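Local atomic coordinates of glycosyltransferase (Rickettsia africae, PDB entry 7MI0), a protein that probably transfers sugar units from an activated donor to an acceptor, as a family 4 glycosyltransferase built on the two-domain GT-B plan. Residues K126-F131 with K154-S159; V179-V184 with L382-E387. All blocks are in the same frame, centred on the assembly; numbering follows the deposited sequence.

Contact 1 of 2, residues K126-F131 with K154-S159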
ATOM      1  N   LYS A 126     -23.633   4.970 -10.318  1.00 55.34           N
ATOM      2  CA  LYS A 126     -23.375   5.340  -8.937  1.00 50.81           C
ATOM      3  C   LYS A 126     -21.916   5.754  -8.775  1.00 51.44           C
ATOM      4  O   LYS A 126     -21.054   5.420  -9.594  1.00 49.44           O
ATOM      5  CB  LYS A 126     -23.697   4.181  -7.992  1.00 52.93           C
ATOM      6  CG  LYS A 126     -25.084   3.588  -8.175  1.00 57.88           C
ATOM      7  CD  LYS A 126     -26.161   4.531  -7.685  1.00 55.48           C
ATOM      8  CE  LYS A 126     -27.506   3.829  -7.617  1.00 58.23           C
ATOM      9  NZ  LYS A 126     -28.539   4.666  -6.941  1.00 58.49           N
ATOM     10  N   PHE A 127     -21.647   6.469  -7.683  1.00 50.01           N
ATOM     11  CA  PHE A 127     -20.381   7.162  -7.473  1.00 42.71           C
ATOM     12  C   PHE A 127     -19.736   6.654  -6.193  1.00 44.49           C
ATOM     13  O   PHE A 127     -20.269   6.871  -5.099  1.00 47.07           O
ATOM     14  CB  PHE A 127     -20.616   8.673  -7.398  1.00 43.68           C
ATOM     15  CG  PHE A 127     -19.363   9.498  -7.416  1.00 44.90           C
ATOM     16  CD1 PHE A 127     -18.498   9.446  -8.493  1.00 51.01           C
ATOM     17  CD2 PHE A 127     -19.069  10.358  -6.370  1.00 44.30           C
ATOM     18  CE1 PHE A 127     -17.346  10.218  -8.514  1.00 51.27           C
ATOM     19  CE2 PHE A 127     -17.923  11.128  -6.390  1.00 43.59           C
ATOM     20  CZ  PHE A 127     -17.062  11.059  -7.463  1.00 44.52           C
ATOM     21  N   LEU A 128     -18.588   5.995  -6.325  1.00 45.90           N
ATOM     22  CA  LEU A 128     -17.847   5.472  -5.185  1.00 42.23           C
ATOM     23  C   LEU A 128     -16.449   6.067  -5.174  1.00 43.52           C
ATOM     24  O   LEU A 128     -15.767   6.070  -6.203  1.00 49.64           O
ATOM     25  CB  LEU A 128     -17.761   3.943  -5.224  1.00 41.38           C
ATOM     26  CG  LEU A 128     -16.981   3.325  -4.059  1.00 46.47           C
ATOM     27  CD1 LEU A 128     -17.562   3.782  -2.726  1.00 43.08           C
ATOM     28  CD2 LEU A 128     -16.957   1.805  -4.149  1.00 39.72           C
ATOM     29  N   THR A 129     -16.026   6.557  -4.009  1.00 44.15           N
ATOM     30  CA  THR A 129     -14.693   7.113  -3.806  1.00 39.19           C
ATOM     31  C   THR A 129     -13.932   6.264  -2.796  1.00 45.64           C
ATOM     32  O   THR A 129     -14.471   5.921  -1.735  1.00 42.87           O
ATOM     33  CB  THR A 129     -14.771   8.558  -3.305  1.00 39.61           C
ATOM     34  OG1 THR A 129     -15.606   9.324  -4.177  1.00 48.10           O
ATOM     35  CG2 THR A 129     -13.380   9.189  -3.246  1.00 40.33           C
ATOM     36  N   THR A 130     -12.684   5.935  -3.123  1.00 44.68           N
ATOM     37  CA  THR A 130     -11.749   5.340  -2.178  1.00 40.75           C
ATOM     38  C   THR A 130     -10.603   6.314  -1.953  1.00 44.26           C
ATOM     39  O   THR A 130     -10.018   6.821  -2.916  1.00 48.38           O
ATOM     40  CB  THR A 130     -11.202   3.999  -2.682  1.00 42.21           C
ATOM     41  OG1 THR A 130     -12.285   3.093  -2.926  1.00 39.67           O
ATOM     42  CG2 THR A 130     -10.263   3.386  -1.649  1.00 35.97           C
ATOM     43  N   PHE A 131     -10.290   6.576  -0.685  1.00 47.08           N
ATOM     44  CA  PHE A 131      -9.187   7.452  -0.301  1.00 46.85           C
ATOM     45  C   PHE A 131      -7.989   6.580   0.062  1.00 45.54           C
ATOM     46  O   PHE A 131      -7.997   5.909   1.098  1.00 47.25           O
ATOM     47  CB  PHE A 131      -9.593   8.354   0.866  1.00 49.24           C
ATOM     48  CG  PHE A 131     -10.757   9.273   0.553  1.00 50.03           C
ATOM     49  CD1 PHE A 131     -12.066   8.859   0.761  1.00 49.19           C
ATOM     50  CD2 PHE A 131     -10.538  10.548   0.051  1.00 42.03           C
ATOM     51  CE1 PHE A 131     -13.131   9.700   0.468  1.00 50.72           C
ATOM     52  CE2 PHE A 131     -11.596  11.386  -0.234  1.00 44.32           C
ATOM     53  CZ  PHE A 131     -12.894  10.964  -0.029  1.00 43.51           C
ATOM     54  N   LYS A 154     -21.363   6.534  -0.574  1.00 47.25           N
ATOM     55  CA  LYS A 154     -20.420   5.970   0.378  1.00 50.90           C
ATOM     56  C   LYS A 154     -18.999   6.296  -0.064  1.00 43.84           C
ATOM     57  O   LYS A 154     -18.745   6.609  -1.228  1.00 44.83           O
ATOM     58  CB  LYS A 154     -20.601   4.449   0.519  1.00 49.87           C
ATOM     59  CG  LYS A 154     -21.938   4.035   1.094  1.00 45.50           C
ATOM     60  CD  LYS A 154     -21.780   3.479   2.490  1.00 59.52           C
ATOM     61  CE  LYS A 154     -23.126   3.229   3.146  1.00 68.89           C
ATOM     62  NZ  LYS A 154     -23.842   4.507   3.425  1.00 70.07           N
ATOM     63  N   VAL A 155     -18.072   6.241   0.890  1.00 42.70           N
ATOM     64  CA  VAL A 155     -16.655   6.405   0.612  1.00 44.42           C
ATOM     65  C   VAL A 155     -15.905   5.272   1.297  1.00 45.82           C
ATOM     66  O   VAL A 155     -16.365   4.704   2.291  1.00 46.66           O
ATOM     67  CB  VAL A 155     -16.117   7.770   1.084  1.00 48.99           C
ATOM     68  CG1 VAL A 155     -16.695   8.899   0.233  1.00 43.40           C
ATOM     69  CG2 VAL A 155     -16.443   7.975   2.560  1.00 47.01           C
ATOM     70  N   VAL A 156     -14.734   4.946   0.756  1.00 42.35           N
ATOM     71  CA  VAL A 156     -13.900   3.869   1.282  1.00 40.80           C
ATOM     72  C   VAL A 156     -12.580   4.457   1.757  1.00 41.34           C
ATOM     73  O   VAL A 156     -11.927   5.205   1.022  1.00 44.69           O
ATOM     74  CB  VAL A 156     -13.663   2.762   0.236  1.00 36.56           C
ATOM     75  CG1 VAL A 156     -12.575   1.823   0.692  1.00 33.41           C
ATOM     76  CG2 VAL A 156     -14.938   1.986  -0.013  1.00 37.69           C
ATOM     77  N   ALA A 157     -12.193   4.120   2.982  1.00 40.10           N
ATOM     78  CA  ALA A 157     -10.880   4.437   3.516  1.00 42.51           C
ATOM     79  C   ALA A 157     -10.049   3.161   3.591  1.00 41.88           C
ATOM     80  O   ALA A 157     -10.525   2.127   4.071  1.00 43.11           O
ATOM     81  CB  ALA A 157     -10.989   5.082   4.901  1.00 44.98           C
ATOM     82  N   VAL A 158      -8.806   3.237   3.105  1.00 37.35           N
ATOM     83  CA  VAL A 158      -7.915   2.079   3.087  1.00 36.92           C
ATOM     84  C   VAL A 158      -7.347   1.754   4.456  1.00 45.43           C
ATOM     85  O   VAL A 158      -6.603   0.771   4.584  1.00 50.38           O
ATOM     86  CB  VAL A 158      -6.718   2.273   2.137  1.00 41.81           C
ATOM     87  CG1 VAL A 158      -7.184   2.618   0.730  1.00 38.75           C
ATOM     88  CG2 VAL A 158      -5.786   3.339   2.686  1.00 45.43           C
ATOM     89  N   SER A 159      -7.659   2.548   5.478  1.00 43.44           N
ATOM     90  CA  SER A 159      -7.214   2.269   6.838  1.00 45.26           C
ATOM     91  C   SER A 159      -8.089   3.051   7.804  1.00 47.45           C
ATOM     92  O   SER A 159      -8.857   3.929   7.407  1.00 54.04           O
ATOM     93  CB  SER A 159      -5.733   2.622   7.026  1.00 51.52           C
ATOM     94  OG  SER A 159      -5.475   3.996   6.767  1.00 50.55           O
TER
HETATM   95  O   HOH W   1     -22.089   5.685  -3.510  1.00 47.05           O
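The ring of Phe131 meets Val155 at its edge, where Val155 CB lies in the ring plane 3.6 Å from Phe131 CE1. One face of the ring carries CG2 of Thr129, two residues back on its own strand, while Val162 and Leu166 of helix 160-168 pack against the same side chain. With CG set beside the backbone N (chi1 -61°), the ring leans across toward the neighbouring strand. Thr130 and Val156 project together from the other face of the sheet, and Thr130 CG2 rests 3.6 Å from Val156 CG1; the hydroxyl of Thr130 is bound by His106 of the adjoining strand. Between these layers the backbones run parallel. Val156 uses both its polar main-chain atoms: its N donates to Thr129 O (2.7 Å), and its O receives Phe131 N (2.7 Å) in a nearly straight bond. A weaker bond from Val158 N to Phe131 O continues the ladder. Toward the strand starts the chains part, and a water bridges Phe127 O and Lys154 N. Strands 126-131 and 154-157, joined through helix 139-149, form a beta-alpha-beta unit in the parallel, Rossmann-like sheet of the N-terminal GT-B domain.

Contact 2 of 2, residues V179-V184 with L382-E387; sequences VIERGV and LRKNLE
Lys384 NZ, at the end of a lysine chain stretched out past CG, is held by Glu181 OE1 at 3.0 Å in a salt bridge whose hydrogen bond is weak. The same ammonium group reaches a water weakly, and that water donates to Glu181 O, so side chain and main chain of one glutamate are both linked to the lysine. The carboxylate comes to this position through a bend in its chain (chi2 88°), which carries OE1 toward the helix. Next to this link, Ile180 packs against the aliphatic part of Lys384. The two side chains lie alongside with their ends pointing opposite ways: Ile180 CG2 sits 3.7 Å from Lys384 CB, and Ile180 CD1 makes a van der Waals contact with the helix backbone, 3.8 Å from Lys384 O. Asn385 runs across the isoleucine nearly perpendicularly, its ND2 touching the CG2 branch while donating to Met381 O one turn earlier in the helix. On the loop itself, Arg182 NH2 donates to Ile180 O at 2.7 Å, tilted from the carbonyl plane, and NE adds a weak second bond; the guanidinium thus folds back on the main chain two residues earlier, just after strand 177-179. The loop leads out of the N-terminal sheet toward the second domain, whereas helix 378-393 follows that domain's sheet in sequence and returns to the first, the C-terminal crossover helix familiar from GT-B glycosyltransferases.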
ATOM      1  N   VAL A 179     -14.483   1.150   5.877  1.00 43.54           N
ATOM      2  CA  VAL A 179     -13.063   0.819   5.882  1.00 41.89           C
ATOM      3  C   VAL A 179     -12.861  -0.513   5.172  1.00 44.84           C
ATOM      4  O   VAL A 179     -13.538  -1.501   5.481  1.00 49.47           O
ATOM      5  CB  VAL A 179     -12.509   0.765   7.313  1.00 45.05           C
ATOM      6  CG1 VAL A 179     -10.996   0.576   7.284  1.00 43.59           C
ATOM      7  CG2 VAL A 179     -12.884   2.022   8.071  1.00 51.45           C
ATOM      8  N   ILE A 180     -11.935  -0.536   4.215  1.00 41.28           N
ATOM      9  CA  ILE A 180     -11.524  -1.763   3.529  1.00 42.09           C
ATOM     10  C   ILE A 180     -10.000  -1.813   3.622  1.00 42.76           C
ATOM     11  O   ILE A 180      -9.297  -1.278   2.760  1.00 41.88           O
ATOM     12  CB  ILE A 180     -11.988  -1.811   2.071  1.00 37.27           C
ATOM     13  CG1 ILE A 180     -13.493  -1.582   1.979  1.00 38.01           C
ATOM     14  CG2 ILE A 180     -11.603  -3.132   1.426  1.00 34.60           C
ATOM     15  CD1 ILE A 180     -14.020  -1.631   0.565  1.00 38.32           C
ATOM     16  N   GLU A 181      -9.482  -2.458   4.668  1.00 41.58           N
ATOM     17  CA  GLU A 181      -8.039  -2.506   4.872  1.00 42.85           C
ATOM     18  C   GLU A 181      -7.339  -3.126   3.668  1.00 39.91           C
ATOM     19  O   GLU A 181      -7.922  -3.883   2.890  1.00 42.27           O
ATOM     20  CB  GLU A 181      -7.678  -3.308   6.125  1.00 46.38           C
ATOM     21  CG  GLU A 181      -8.165  -2.734   7.439  1.00 46.14           C
ATOM     22  CD  GLU A 181      -9.563  -3.200   7.794  1.00 54.16           C
ATOM     23  OE1 GLU A 181     -10.359  -3.479   6.864  1.00 52.99           O
ATOM     24  OE2 GLU A 181      -9.864  -3.295   9.006  1.00 56.86           O
ATOM     25  N   ARG A 182      -6.063  -2.796   3.528  1.00 38.31           N
ATOM     26  CA  ARG A 182      -5.274  -3.317   2.427  1.00 38.68           C
ATOM     27  C   ARG A 182      -4.912  -4.775   2.674  1.00 45.75           C
ATOM     28  O   ARG A 182      -4.653  -5.187   3.808  1.00 50.19           O
ATOM     29  CB  ARG A 182      -4.014  -2.476   2.248  1.00 45.11           C
ATOM     30  CG  ARG A 182      -4.304  -1.025   1.917  1.00 44.56           C
ATOM     31  CD  ARG A 182      -5.073  -0.920   0.619  1.00 46.41           C
ATOM     32  NE  ARG A 182      -6.514  -0.853   0.824  1.00 43.87           N
ATOM     33  CZ  ARG A 182      -7.408  -0.843  -0.157  1.00 43.85           C
ATOM     34  NH1 ARG A 182      -7.043  -0.941  -1.426  1.00 44.46           N
ATOM     35  NH2 ARG A 182      -8.702  -0.731   0.144  1.00 38.18           N
ATOM     36  N   GLY A 183      -4.893  -5.560   1.603  1.00 42.16           N
ATOM     37  CA  GLY A 183      -4.636  -6.982   1.689  1.00 41.60           C
ATOM     38  C   GLY A 183      -3.322  -7.367   1.041  1.00 37.92           C
ATOM     39  O   GLY A 183      -2.844  -6.696   0.128  1.00 39.72           O
ATOM     40  N   VAL A 184      -2.745  -8.462   1.522  1.00 40.34           N
ATOM     41  CA  VAL A 184      -1.533  -9.043   0.960  1.00 41.91           C
ATOM     42  C   VAL A 184      -1.890 -10.394   0.359  1.00 43.46           C
ATOM     43  O   VAL A 184      -2.636 -11.175   0.960  1.00 39.60           O
ATOM     44  CB  VAL A 184      -0.425  -9.176   2.026  1.00 36.75           C
ATOM     45  CG1 VAL A 184       0.630 -10.174   1.593  1.00 39.52           C
ATOM     46  CG2 VAL A 184       0.215  -7.839   2.251  1.00 46.85           C
ATOM     47  N   LEU A 382     -10.610  -7.982  -1.582  1.00 41.02           N
ATOM     48  CA  LEU A 382     -11.398  -8.072  -2.808  1.00 40.80           C
ATOM     49  C   LEU A 382     -12.873  -8.300  -2.502  1.00 45.21           C
ATOM     50  O   LEU A 382     -13.748  -7.693  -3.136  1.00 40.28           O
ATOM     51  CB  LEU A 382     -10.849  -9.187  -3.701  1.00 39.67           C
ATOM     52  CG  LEU A 382      -9.414  -9.018  -4.202  1.00 40.78           C
ATOM     53  CD1 LEU A 382      -9.049 -10.123  -5.173  1.00 37.16           C
ATOM     54  CD2 LEU A 382      -9.225  -7.652  -4.842  1.00 43.78           C
ATOM     55  N   ARG A 383     -13.169  -9.154  -1.513  1.00 42.18           N
ATOM     56  CA  ARG A 383     -14.557  -9.459  -1.179  1.00 40.56           C
ATOM     57  C   ARG A 383     -15.246  -8.271  -0.515  1.00 39.66           C
ATOM     58  O   ARG A 383     -16.431  -8.019  -0.764  1.00 40.54           O
ATOM     59  CB  ARG A 383     -14.618 -10.704  -0.288  1.00 45.11           C
ATOM     60  CG  ARG A 383     -14.173 -11.977  -1.011  1.00 50.40           C
ATOM     61  CD  ARG A 383     -13.898 -13.137  -0.069  1.00 60.91           C
ATOM     62  NE  ARG A 383     -14.746 -14.288  -0.362  1.00 73.40           N
ATOM     63  CZ  ARG A 383     -15.788 -14.665   0.371  1.00 72.99           C
ATOM     64  NH1 ARG A 383     -16.121 -14.027   1.485  1.00 63.61           N
ATOM     65  NH2 ARG A 383     -16.507 -15.715  -0.018  1.00 64.55           N
ATOM     66  N   LYS A 384     -14.527  -7.519   0.321  1.00 39.77           N
ATOM     67  CA  LYS A 384     -15.119  -6.312   0.883  1.00 36.03           C
ATOM     68  C   LYS A 384     -15.446  -5.296  -0.204  1.00 43.56           C
ATOM     69  O   LYS A 384     -16.417  -4.541  -0.074  1.00 46.04           O
ATOM     70  CB  LYS A 384     -14.189  -5.700   1.924  1.00 37.53           C
ATOM     71  CG  LYS A 384     -14.051  -6.514   3.192  1.00 36.20           C
ATOM     72  CD  LYS A 384     -13.209  -5.764   4.200  1.00 40.93           C
ATOM     73  CE  LYS A 384     -12.979  -6.562   5.460  1.00 36.47           C
ATOM     74  NZ  LYS A 384     -11.946  -5.912   6.303  1.00 40.34           N
ATOM     75  N   ASN A 385     -14.663  -5.268  -1.287  1.00 39.59           N
ATOM     76  CA  ASN A 385     -14.983  -4.380  -2.399  1.00 41.67           C
ATOM     77  C   ASN A 385     -16.278  -4.793  -3.083  1.00 42.14           C
ATOM     78  O   ASN A 385     -17.110  -3.942  -3.418  1.00 43.16           O
ATOM     79  CB  ASN A 385     -13.842  -4.362  -3.412  1.00 40.99           C
ATOM     80  CG  ASN A 385     -12.913  -3.195  -3.211  1.00 41.62           C
ATOM     81  OD1 ASN A 385     -13.242  -2.062  -3.556  1.00 42.64           O
ATOM     82  ND2 ASN A 385     -11.742  -3.461  -2.645  1.00 45.05           N
ATOM     83  N   LEU A 386     -16.457  -6.092  -3.317  1.00 42.32           N
ATOM     84  CA  LEU A 386     -17.669  -6.553  -3.979  1.00 42.29           C
ATOM     85  C   LEU A 386     -18.897  -6.315  -3.112  1.00 47.36           C
ATOM     86  O   LEU A 386     -19.979  -6.024  -3.635  1.00 49.08           O
ATOM     87  CB  LEU A 386     -17.534  -8.032  -4.329  1.00 42.51           C
ATOM     88  CG  LEU A 386     -18.398  -8.541  -5.480  1.00 51.03           C
ATOM     89  CD1 LEU A 386     -17.766  -8.158  -6.796  1.00 54.46           C
ATOM     90  CD2 LEU A 386     -18.588 -10.047  -5.390  1.00 62.21           C
ATOM     91  N   GLU A 387     -18.744  -6.416  -1.788  1.00 43.98           N
ATOM     92  CA  GLU A 387     -19.867  -6.174  -0.887  1.00 46.25           C
ATOM     93  C   GLU A 387     -20.352  -4.732  -0.984  1.00 50.47           C
ATOM     94  O   GLU A 387     -21.559  -4.476  -1.099  1.00 52.65           O
ATOM     95  CB  GLU A 387     -19.466  -6.517   0.547  1.00 44.83           C
ATOM     96  CG  GLU A 387     -19.182  -7.986   0.763  1.00 41.04           C
ATOM     97  CD  GLU A 387     -20.421  -8.857   0.613  1.00 45.62           C
ATOM     98  OE1 GLU A 387     -21.367  -8.675   1.409  1.00 43.41           O
ATOM     99  OE2 GLU A 387     -20.446  -9.724  -0.295  1.00 44.04           O
TER
HETATM  100  O   HOH W   2      -9.539  -6.073   4.078  1.00 45.31           O

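Overall arrangement
Along the chain, contact 1 closes first, its two strands separated by a short connection containing helix 139-149. Helix 160-168 follows, and contact 2 opens at the end of strand 177-179; its loop of nearly two hundred residues encloses the whole six-stranded sheet of the second domain. The contacts therefore come in series, neither within the other. In space their centres are about 11 Å apart and they touch: Ala157 O and Ile180 N lie 3.0 Å apart, a probable hydrogen bond, and Val156 packs on Ile180. Contact 1 joins strands inside the N-terminal sheet; contact 2 brings the last helix back onto the loop leaving that sheet's edge.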